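Local coordinates for FrpC operon protein (Neisseria meningitidis, PDB 5EDF) that is an iron-regulated protein that binds the RTX protein FrpC and is thought to take part in adhesion, at residues A[33-46]-A[78-92]. Residues are numbered along the deposited sequence; the frame is centred on the assembly and turned at random. Where two conformers were deposited one is given.
Sequences GYLARYTQDNATKW and PYNQQNKAHFIQFLR
Tyr79 turns one ring face to Trp46, whose edge carbon CZ2 stands over the centre of the Tyr79 ring in a T-shaped pair, centroids 4.8 Å apart and planes at 64°. The indole NE1 donates to Ala43 O at 2.7 Å, and the methyl CG2 of Thr39 lies over an indole face. Tyr79 (chi1 -179°, CG trans to the amide nitrogen) sends its ring between Trp46 and the start of helix 84-93, and its hydroxyl goes on to Glu10. One residue earlier, Pro78 lays CB over the Tyr34 ring, 3.7 Å from the ring centroid, a CH-pi contact 9° off the normal. Tyr79 N donates a hydrogen bond to Gly33 O (2.9 Å), linking the two backbones. Leu91 fits its two methyls against the other segment: CD2 is 3.5 Å from Ala36 O and CD1 4.0 Å from Ala43 CB. Ala36 CB also meets Phe87 CD1 at 3.6 Å. Phe90 CZ meets one guanidinium face of Arg37, the planes nearly perpendicular, while NE forms a salt bridge with Asp100 OD1. The contact thus joins the 33-38 turn region and hairpin 39-40/45-46 to the loop after strand 73-77 and helix 84-93, whose Phe87 and Phe90 also pack on strands 61-70 and 98-105.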
ATOM      1  N   GLY A  33     -12.571  -4.461  -8.847  1.00 11.53           N
ATOM      2  CA  GLY A  33     -12.621  -4.822  -7.456  1.00 11.62           C
ATOM      3  C   GLY A  33     -11.577  -4.196  -6.564  1.00 10.19           C
ATOM      4  O   GLY A  33     -11.711  -4.235  -5.351  1.00 11.52           O
ATOM      5  N   TYR A  34     -10.556  -3.568  -7.158  1.00 11.41           N
ATOM      6  CA  TYR A  34      -9.567  -2.803  -6.393  1.00 10.08           C
ATOM      7  C   TYR A  34      -9.994  -1.366  -6.146  1.00  9.00           C
ATOM      8  O   TYR A  34      -9.235  -0.606  -5.583  1.00 10.17           O
ATOM      9  CB  TYR A  34      -8.234  -2.805  -7.159  1.00 11.77           C
ATOM     10  CG  TYR A  34      -7.572  -4.162  -7.191  1.00 10.53           C
ATOM     11  CD1 TYR A  34      -7.001  -4.728  -6.049  1.00 12.91           C
ATOM     12  CD2 TYR A  34      -7.542  -4.907  -8.357  1.00 12.49           C
ATOM     13  CE1 TYR A  34      -6.408  -5.988  -6.092  1.00 12.38           C
ATOM     14  CE2 TYR A  34      -6.934  -6.136  -8.389  1.00 12.41           C
ATOM     15  CZ  TYR A  34      -6.368  -6.675  -7.262  1.00 12.50           C
ATOM     16  OH  TYR A  34      -5.781  -7.936  -7.292  1.00 14.42           O
ATOM     17  N   LEU A  35     -11.209  -1.010  -6.560  1.00 10.56           N
ATOM     18  CA  LEU A  35     -11.707   0.374  -6.524  1.00 10.10           C
ATOM     19  C   LEU A  35     -12.888   0.579  -5.586  1.00 10.71           C
ATOM     20  O   LEU A  35     -13.814   1.343  -5.899  1.00 11.52           O
ATOM     21  CB  LEU A  35     -12.040   0.856  -7.941  1.00 12.34           C
ATOM     22  CG  LEU A  35     -10.886   0.762  -8.961  1.00 11.80           C
ATOM     23  CD1 LEU A  35     -11.435   0.961 -10.378  1.00 13.66           C
ATOM     24  CD2 LEU A  35      -9.756   1.718  -8.634  1.00 12.99           C
ATOM     25  N   ALA A  36     -12.844  -0.043  -4.419  1.00 11.05           N
ATOM     26  CA  ALA A  36     -13.965  -0.002  -3.495  1.00 11.21           C
ATOM     27  C   ALA A  36     -14.380   1.405  -3.068  1.00 13.24           C
ATOM     28  O   ALA A  36     -15.562   1.641  -2.727  1.00 14.22           O
ATOM     29  CB  ALA A  36     -13.707  -0.889  -2.258  1.00 12.73           C
ATOM     30  N   ARG A  37     -13.449   2.360  -3.045  1.00 12.66           N
ATOM     31  CA  ARG A  37     -13.856   3.736  -2.696  1.00 12.51           C
ATOM     32  C   ARG A  37     -14.672   4.443  -3.794  1.00 13.94           C
ATOM     33  O   ARG A  37     -15.345   5.456  -3.531  1.00 16.04           O
ATOM     34  CB  ARG A  37     -12.666   4.612  -2.341  1.00 12.65           C
ATOM     35  CG  ARG A  37     -12.004   4.232  -1.064  1.00 13.59           C
ATOM     36  CD  ARG A  37     -10.785   5.076  -0.768  1.00 15.22           C
ATOM     37  NE  ARG A  37     -10.233   4.872   0.553  1.00 15.21           N
ATOM     38  CZ  ARG A  37     -10.605   5.508   1.657  1.00 16.83           C
ATOM     39  NH1 ARG A  37     -11.577   6.425   1.616  1.00 21.17           N
ATOM     40  NH2 ARG A  37      -9.995   5.258   2.787  1.00 18.66           N
ATOM     41  N   TYR A  38     -14.650   3.873  -4.979  1.00 12.94           N
ATOM     42  CA  TYR A  38     -15.306   4.467  -6.152  1.00 12.95           C
ATOM     43  C   TYR A  38     -16.607   3.748  -6.415  1.00 14.16           C
ATOM     44  O   TYR A  38     -16.846   3.210  -7.493  1.00 13.84           O
ATOM     45  CB  TYR A  38     -14.365   4.390  -7.354  1.00 12.63           C
ATOM     46  CG  TYR A  38     -13.015   5.033  -7.216  1.00 14.85           C
ATOM     47  CD1 TYR A  38     -12.714   6.205  -7.844  1.00 16.68           C
ATOM     48  CD2 TYR A  38     -11.983   4.395  -6.563  1.00 13.50           C
ATOM     49  CE1 TYR A  38     -11.433   6.769  -7.801  1.00 17.03           C
ATOM     50  CE2 TYR A  38     -10.718   4.946  -6.518  1.00 14.63           C
ATOM     51  CZ  TYR A  38     -10.445   6.110  -7.139  1.00 16.32           C
ATOM     52  OH  TYR A  38      -9.190   6.666  -7.080  1.00 17.96           O
ATOM     53  N   THR A  39     -17.464   3.767  -5.404  1.00 15.07           N
ATOM     54  CA  THR A  39     -18.723   3.039  -5.413  1.00 16.47           C
ATOM     55  C   THR A  39     -19.827   3.941  -4.872  1.00 16.75           C
ATOM     56  O   THR A  39     -19.554   5.009  -4.257  1.00 19.36           O
ATOM     57  CB  THR A  39     -18.659   1.735  -4.580  1.00 18.74           C
ATOM     58  OG1 THR A  39     -18.257   2.052  -3.224  1.00 21.26           O
ATOM     59  CG2 THR A  39     -17.682   0.787  -5.132  1.00 15.96           C
ATOM     60  N   GLN A  40     -21.058   3.499  -5.099  1.00 19.31           N
ATOM     61  CA  GLN A  40     -22.238   4.133  -4.529  1.00 23.16           C
ATOM     62  C   GLN A  40     -23.146   3.062  -3.951  1.00 27.50           C
ATOM     63  O   GLN A  40     -23.056   1.898  -4.322  1.00 23.65           O
ATOM     64  CB  GLN A  40     -22.966   4.940  -5.595  1.00 23.31           C
ATOM     65  CG  GLN A  40     -22.181   6.130  -6.100  1.00 25.15           C
ATOM     66  CD  GLN A  40     -22.924   6.915  -7.147  1.00 31.50           C
ATOM     67  OE1 GLN A  40     -23.772   6.378  -7.856  1.00 36.73           O
ATOM     68  NE2 GLN A  40     -22.617   8.200  -7.243  1.00 38.18           N
ATOM     69  N   ASP A  41     -23.988   3.483  -3.007  1.00 30.12           N
ATOM     70  CA  ASP A  41     -25.127   2.696  -2.483  1.00 29.84           C
ATOM     71  C   ASP A  41     -24.736   1.341  -1.885  1.00 29.08           C
ATOM     72  O   ASP A  41     -25.096   0.281  -2.404  1.00 29.67           O
ATOM     73  CB  ASP A  41     -26.173   2.538  -3.575  1.00 30.58           C
ATOM     74  CG  ASP A  41     -26.667   3.885  -4.109  1.00 39.87           C
ATOM     75  OD1 ASP A  41     -26.584   4.892  -3.365  1.00 44.95           O
ATOM     76  OD2 ASP A  41     -27.134   3.934  -5.267  1.00 45.09           O
ATOM     77  N   ASN A  42     -23.962   1.420  -0.813  1.00 28.03           N
ATOM     78  CA  ASN A  42     -23.470   0.264  -0.061  1.00 35.92           C
ATOM     79  C   ASN A  42     -22.750  -0.718  -0.966  1.00 32.54           C
ATOM     80  O   ASN A  42     -22.986  -1.923  -0.907  1.00 33.45           O
ATOM     81  CB  ASN A  42     -24.609  -0.422   0.727  1.00 41.21           C
ATOM     82  CG  ASN A  42     -24.097  -1.235   1.937  1.00 47.41           C
ATOM     83  OD1 ASN A  42     -23.064  -0.918   2.533  1.00 47.42           O
ATOM     84  ND2 ASN A  42     -24.838  -2.281   2.303  1.00 52.37           N
ATOM     85  N   ALA A  43     -21.880  -0.177  -1.824  1.00 27.17           N
ATOM     86  CA  ALA A  43     -21.091  -0.975  -2.748  1.00 26.58           C
ATOM     87  C   ALA A  43     -21.943  -1.817  -3.730  1.00 22.89           C
ATOM     88  O   ALA A  43     -21.560  -2.929  -4.078  1.00 26.23           O
ATOM     89  CB  ALA A  43     -20.106  -1.850  -1.978  1.00 30.69           C
ATOM     90  N   THR A  44     -23.089  -1.279  -4.142  1.00 26.97           N
ATOM     91  CA  THR A  44     -23.966  -1.937  -5.145  1.00 28.00           C
ATOM     92  C   THR A  44     -23.795  -1.325  -6.537  1.00 26.13           C
ATOM     93  O   THR A  44     -24.233  -1.897  -7.541  1.00 25.50           O
ATOM     94  CB  THR A  44     -25.481  -1.937  -4.755  1.00 27.69           C
ATOM     95  OG1 THR A  44     -25.996  -0.595  -4.790  1.00 30.38           O
ATOM     96  CG2 THR A  44     -25.675  -2.563  -3.405  1.00 35.35           C
ATOM     97  N   LYS A  45     -23.172  -0.156  -6.613  1.00 22.00           N
ATOM     98  CA  LYS A  45     -22.908   0.452  -7.916  1.00 21.17           C
ATOM     99  C   LYS A  45     -21.424   0.779  -7.962  1.00 18.78           C
ATOM    100  O   LYS A  45     -20.906   1.482  -7.093  1.00 19.91           O
ATOM    101  CB  LYS A  45     -23.729   1.710  -8.128  1.00 22.36           C
ATOM    102  CG  LYS A  45     -25.235   1.445  -8.199  1.00 27.37           C
ATOM    103  CD  LYS A  45     -26.010   2.743  -8.320  1.00 30.87           C
ATOM    104  CE  LYS A  45     -27.523   2.499  -8.405  1.00 43.83           C
ATOM    105  NZ  LYS A  45     -28.124   1.783  -7.218  1.00 51.62           N
ATOM    106  N   TRP A  46     -20.731   0.252  -8.962  1.00 15.29           N
ATOM    107  CA  TRP A  46     -19.285   0.331  -9.029  1.00 15.03           C
ATOM    108  C   TRP A  46     -18.866   1.127 -10.241  1.00 13.36           C
ATOM    109  O   TRP A  46     -19.488   1.030 -11.306  1.00 14.30           O
ATOM    110  CB  TRP A  46     -18.667  -1.078  -9.061  1.00 15.04           C
ATOM    111  CG  TRP A  46     -18.701  -1.753  -7.719  1.00 14.19           C
ATOM    112  CD1 TRP A  46     -19.791  -2.126  -7.035  1.00 16.06           C
ATOM    113  CD2 TRP A  46     -17.562  -2.091  -6.896  1.00 13.87           C
ATOM    114  NE1 TRP A  46     -19.441  -2.688  -5.810  1.00 15.88           N
ATOM    115  CE2 TRP A  46     -18.072  -2.663  -5.715  1.00 13.36           C
ATOM    116  CE3 TRP A  46     -16.178  -1.939  -7.030  1.00 13.51           C
ATOM    117  CZ2 TRP A  46     -17.238  -3.078  -4.677  1.00 14.51           C
ATOM    118  CZ3 TRP A  46     -15.358  -2.391  -5.981  1.00 13.31           C
ATOM    119  CH2 TRP A  46     -15.895  -2.936  -4.863  1.00 13.30           C
ATOM    120  N   PRO A  78      -8.711  -7.992  -4.100  1.00 11.32           N
ATOM    121  CA  PRO A  78      -9.776  -7.033  -4.395  1.00 10.34           C
ATOM    122  C   PRO A  78     -11.044  -7.464  -3.696  1.00 11.35           C
ATOM    123  O   PRO A  78     -11.118  -8.551  -3.117  1.00 12.77           O
ATOM    124  CB  PRO A  78      -9.938  -7.186  -5.899  1.00 12.27           C
ATOM    125  CG  PRO A  78      -9.648  -8.631  -6.144  1.00 12.26           C
ATOM    126  CD  PRO A  78      -8.592  -8.987  -5.175  1.00 13.25           C
ATOM    127  N   TYR A  79     -12.070  -6.615  -3.778  1.00 11.39           N
ATOM    128  CA  TYR A  79     -13.387  -6.981  -3.279  1.00 12.24           C
ATOM    129  C   TYR A  79     -13.887  -8.242  -3.952  1.00 12.08           C
ATOM    130  O   TYR A  79     -13.895  -8.344  -5.204  1.00 13.30           O
ATOM    131  CB  TYR A  79     -14.348  -5.814  -3.534  1.00 11.56           C
ATOM    132  CG  TYR A  79     -15.779  -5.957  -3.066  1.00 11.91           C
ATOM    133  CD1 TYR A  79     -16.248  -5.219  -1.989  1.00 13.76           C
ATOM    134  CD2 TYR A  79     -16.674  -6.800  -3.723  1.00 12.89           C
ATOM    135  CE1 TYR A  79     -17.565  -5.303  -1.579  1.00 14.17           C
ATOM    136  CE2 TYR A  79     -18.014  -6.886  -3.324  1.00 14.23           C
ATOM    137  CZ  TYR A  79     -18.454  -6.139  -2.248  1.00 14.70           C
ATOM    138  OH  TYR A  79     -19.784  -6.185  -1.795  1.00 16.59           O
ATOM    139  N   ASN A  80     -14.339  -9.194  -3.144  1.00 12.90           N
ATOM    140  CA  ASN A  80     -14.948 -10.414  -3.668  1.00 14.16           C
ATOM    141  C   ASN A  80     -16.004 -10.918  -2.698  1.00 16.04           C
ATOM    142  O   ASN A  80     -16.170 -10.366  -1.597  1.00 15.02           O
ATOM    143  CB  ASN A  80     -13.874 -11.473  -4.032  1.00 13.53           C
ATOM    144  CG  ASN A  80     -13.107 -11.985  -2.838  1.00 15.45           C
ATOM    145  OD1 ASN A  80     -13.682 -12.210  -1.776  1.00 15.44           O
ATOM    146  ND2 ASN A  80     -11.827 -12.219  -3.022  1.00 16.19           N
ATOM    147  N   GLN A  81     -16.741 -11.967  -3.071  1.00 15.27           N
ATOM    148  CA  GLN A  81     -17.837 -12.409  -2.217  1.00 16.92           C
ATOM    149  C   GLN A  81     -17.390 -13.021  -0.904  1.00 16.93           C
ATOM    150  O   GLN A  81     -18.190 -13.070   0.032  1.00 21.56           O
ATOM    151  CB  GLN A  81     -18.798 -13.303  -2.989  1.00 20.20           C
ATOM    152  CG  GLN A  81     -19.616 -12.549  -4.008  1.00 23.62           C
ATOM    153  CD  GLN A  81     -20.477 -11.424  -3.421  1.00 21.42           C
ATOM    154  OE1 GLN A  81     -21.437 -11.712  -2.640  1.00 22.86           O
ATOM    155  NE2 GLN A  81     -20.166 -10.151  -3.798  1.00 17.37           N
ATOM    156  N   GLN A  82     -16.155 -13.496  -0.836  1.00 16.79           N
ATOM    157  CA  GLN A  82     -15.637 -14.083   0.413  1.00 16.31           C
ATOM    158  C   GLN A  82     -15.217 -13.007   1.400  1.00 17.08           C
ATOM    159  O   GLN A  82     -15.439 -13.159   2.600  1.00 21.61           O
ATOM    160  CB  GLN A  82     -14.473 -15.028   0.112  1.00 21.31           C
ATOM    161  CG  GLN A  82     -14.842 -16.302  -0.633  1.00 28.17           C
ATOM    162  CD  GLN A  82     -15.172 -16.089  -2.111  1.00 35.38           C
ATOM    163  OE1 GLN A  82     -14.415 -15.447  -2.850  1.00 36.86           O
ATOM    164  NE2 GLN A  82     -16.307 -16.643  -2.547  1.00 41.95           N
ATOM    165  N   ASN A  83     -14.654 -11.899   0.938  1.00 14.86           N
ATOM    166  CA  ASN A  83     -14.130 -10.876   1.824  1.00 15.45           C
ATOM    167  C   ASN A  83     -15.007  -9.620   1.908  1.00 13.02           C
ATOM    168  O   ASN A  83     -14.636  -8.648   2.613  1.00 14.37           O
ATOM    169  CB  ASN A  83     -12.690 -10.499   1.412  1.00 14.37           C
ATOM    170  CG  ASN A  83     -12.643  -9.769   0.065  1.00 13.66           C
ATOM    171  OD1 ASN A  83     -13.594  -9.074  -0.290  1.00 13.38           O
ATOM    172  ND2 ASN A  83     -11.508  -9.866  -0.654  1.00 14.02           N
ATOM    173  N   LYS A  84     -16.145  -9.600   1.222  1.00 13.41           N
ATOM    174  CA  LYS A  84     -16.917  -8.361   1.116  1.00 13.73           C
ATOM    175  C   LYS A  84     -17.266  -7.695   2.460  1.00 13.81           C
ATOM    176  O   LYS A  84     -17.332  -6.470   2.524  1.00 16.20           O
ATOM    177  CB  LYS A  84     -18.189  -8.550   0.289  1.00 16.57           C
ATOM    178  CG  LYS A  84     -19.179  -9.546   0.816  1.00 21.44           C
ATOM    179  CD  LYS A  84     -20.510  -9.549  -0.003  1.00 20.48           C
ATOM    180  CE  LYS A  84     -21.399  -8.291   0.239  1.00 22.73           C
ATOM    181  NZ  LYS A  84     -22.760  -8.323  -0.488  1.00 27.89           N
ATOM    182  N   ALA A  85     -17.565  -8.477   3.501  1.00 14.73           N
ATOM    183  CA  ALA A  85     -17.937  -7.864   4.769  1.00 16.61           C
ATOM    184  C   ALA A  85     -16.834  -6.981   5.330  1.00 16.22           C
ATOM    185  O   ALA A  85     -17.122  -5.987   6.003  1.00 15.97           O
ATOM    186  CB  ALA A  85     -18.336  -8.921   5.777  1.00 18.47           C
ATOM    187  N   HIS A  86     -15.583  -7.313   5.011  1.00 14.69           N
ATOM    188  CA  HIS A  86     -14.455  -6.487   5.435  1.00 15.10           C
ATOM    189  C   HIS A  86     -14.468  -5.143   4.723  1.00 14.09           C
ATOM    190  O   HIS A  86     -14.192  -4.089   5.330  1.00 15.14           O
ATOM    191  CB  HIS A  86     -13.142  -7.216   5.243  1.00 14.46           C
ATOM    192  CG  HIS A  86     -13.036  -8.446   6.082  1.00 16.42           C
ATOM    193  ND1 HIS A  86     -12.681  -8.398   7.416  1.00 17.17           N
ATOM    194  CD2 HIS A  86     -13.294  -9.751   5.810  1.00 18.50           C
ATOM    195  CE1 HIS A  86     -12.717  -9.622   7.920  1.00 17.65           C
ATOM    196  NE2 HIS A  86     -13.082 -10.462   6.968  1.00 20.49           N
ATOM    197  N   PHE A  87     -14.776  -5.158   3.417  1.00 14.36           N
ATOM    198  CA  PHE A  87     -14.941  -3.912   2.657  1.00 14.43           C
ATOM    199  C   PHE A  87     -16.135  -3.085   3.102  1.00 15.05           C
ATOM    200  O   PHE A  87     -16.055  -1.855   3.128  1.00 16.87           O
ATOM    201  CB  PHE A  87     -15.027  -4.190   1.159  1.00 13.72           C
ATOM    202  CG  PHE A  87     -13.703  -4.489   0.529  1.00 12.35           C
ATOM    203  CD1 PHE A  87     -12.891  -3.448   0.123  1.00 12.72           C
ATOM    204  CD2 PHE A  87     -13.243  -5.791   0.327  1.00 11.45           C
ATOM    205  CE1 PHE A  87     -11.674  -3.692  -0.484  1.00 12.50           C
ATOM    206  CE2 PHE A  87     -12.001  -6.029  -0.265  1.00 13.23           C
ATOM    207  CZ  PHE A  87     -11.226  -5.019  -0.667  1.00 12.24           C
ATOM    208  N   ILE A  88     -17.245  -3.730   3.456  0.50 14.92           N
ATOM    209  CA  ILE A  88     -18.408  -2.981   3.925  0.50 15.39           C
ATOM    210  C   ILE A  88     -18.077  -2.237   5.222  0.50 16.83           C
ATOM    211  O   ILE A  88     -18.422  -1.075   5.381  0.50 18.17           O
ATOM    212  CB  ILE A  88     -19.622  -3.901   4.136  0.50 15.67           C
ATOM    213  CG1 ILE A  88     -20.143  -4.336   2.772  0.50 18.98           C
ATOM    214  CG2 ILE A  88     -20.698  -3.190   4.925  0.50 16.09           C
ATOM    215  CD1 ILE A  88     -21.065  -5.475   2.797  0.50 16.82           C
ATOM    216  N   GLN A  89     -17.420  -2.911   6.156  1.00 15.22           N
ATOM    217  CA  GLN A  89     -16.958  -2.258   7.358  1.00 16.01           C
ATOM    218  C   GLN A  89     -16.009  -1.087   7.057  1.00 16.28           C
ATOM    219  O   GLN A  89     -16.118   0.004   7.613  1.00 18.50           O
ATOM    220  CB  GLN A  89     -16.322  -3.283   8.295  1.00 16.00           C
ATOM    221  CG  GLN A  89     -15.829  -2.699   9.618  1.00 17.52           C
ATOM    222  CD  GLN A  89     -16.954  -2.300  10.519  1.00 17.83           C
ATOM    223  OE1 GLN A  89     -17.699  -3.161  10.999  1.00 21.78           O
ATOM    224  NE2 GLN A  89     -17.094  -0.990  10.767  1.00 25.06           N
ATOM    225  N   PHE A  90     -15.061  -1.334   6.172  1.00 15.69           N
ATOM    226  CA  PHE A  90     -14.108  -0.314   5.743  1.00 16.35           C
ATOM    227  C   PHE A  90     -14.818   0.902   5.166  1.00 17.29           C
ATOM    228  O   PHE A  90     -14.475   2.029   5.478  1.00 18.72           O
ATOM    229  CB  PHE A  90     -13.184  -0.974   4.713  1.00 17.12           C
ATOM    230  CG  PHE A  90     -12.418  -0.016   3.849  1.00 17.61           C
ATOM    231  CD1 PHE A  90     -11.305   0.611   4.318  1.00 17.59           C
ATOM    232  CD2 PHE A  90     -12.825   0.213   2.544  1.00 17.81           C
ATOM    233  CE1 PHE A  90     -10.603   1.484   3.489  1.00 17.02           C
ATOM    234  CE2 PHE A  90     -12.115   1.087   1.730  1.00 17.47           C
ATOM    235  CZ  PHE A  90     -11.026   1.710   2.214  1.00 18.77           C
ATOM    236  N   LEU A  91     -15.823   0.670   4.348  1.00 16.48           N
ATOM    237  CA  LEU A  91     -16.544   1.791   3.759  1.00 19.03           C
ATOM    238  C   LEU A  91     -17.377   2.582   4.787  1.00 19.40           C
ATOM    239  O   LEU A  91     -17.622   3.778   4.610  1.00 26.96           O
ATOM    240  CB  LEU A  91     -17.393   1.329   2.578  1.00 18.56           C
ATOM    241  CG  LEU A  91     -16.627   0.870   1.337  1.00 20.52           C
ATOM    242  CD1 LEU A  91     -17.575   0.266   0.314  1.00 24.64           C
ATOM    243  CD2 LEU A  91     -15.883   2.060   0.740  1.00 24.40           C
ATOM    244  N   ARG A  92     -17.746   1.944   5.888  1.00 21.54           N
ATOM    245  CA  ARG A  92     -18.468   2.634   6.940  1.00 23.54           C
ATOM    246  C   ARG A  92     -17.593   3.517   7.806  1.00 26.33           C
ATOM    247  O   ARG A  92     -17.924   4.669   8.027  1.00 28.52           O
ATOM    248  CB  ARG A  92     -19.192   1.619   7.817  1.00 27.37           C
ATOM    249  CG  ARG A  92     -20.272   0.899   7.072  1.00 36.45           C
ATOM    250  CD  ARG A  92     -20.987  -0.094   7.920  1.00 43.11           C
ATOM    251  NE  ARG A  92     -22.024  -0.811   7.173  1.00 44.50           N
ATOM    252  CZ  ARG A  92     -23.250  -0.352   6.943  1.00 51.52           C
ATOM    253  NH1 ARG A  92     -23.634   0.846   7.398  1.00 54.01           N
ATOM    254  NH2 ARG A  92     -24.110  -1.098   6.254  1.00 56.05           N
TER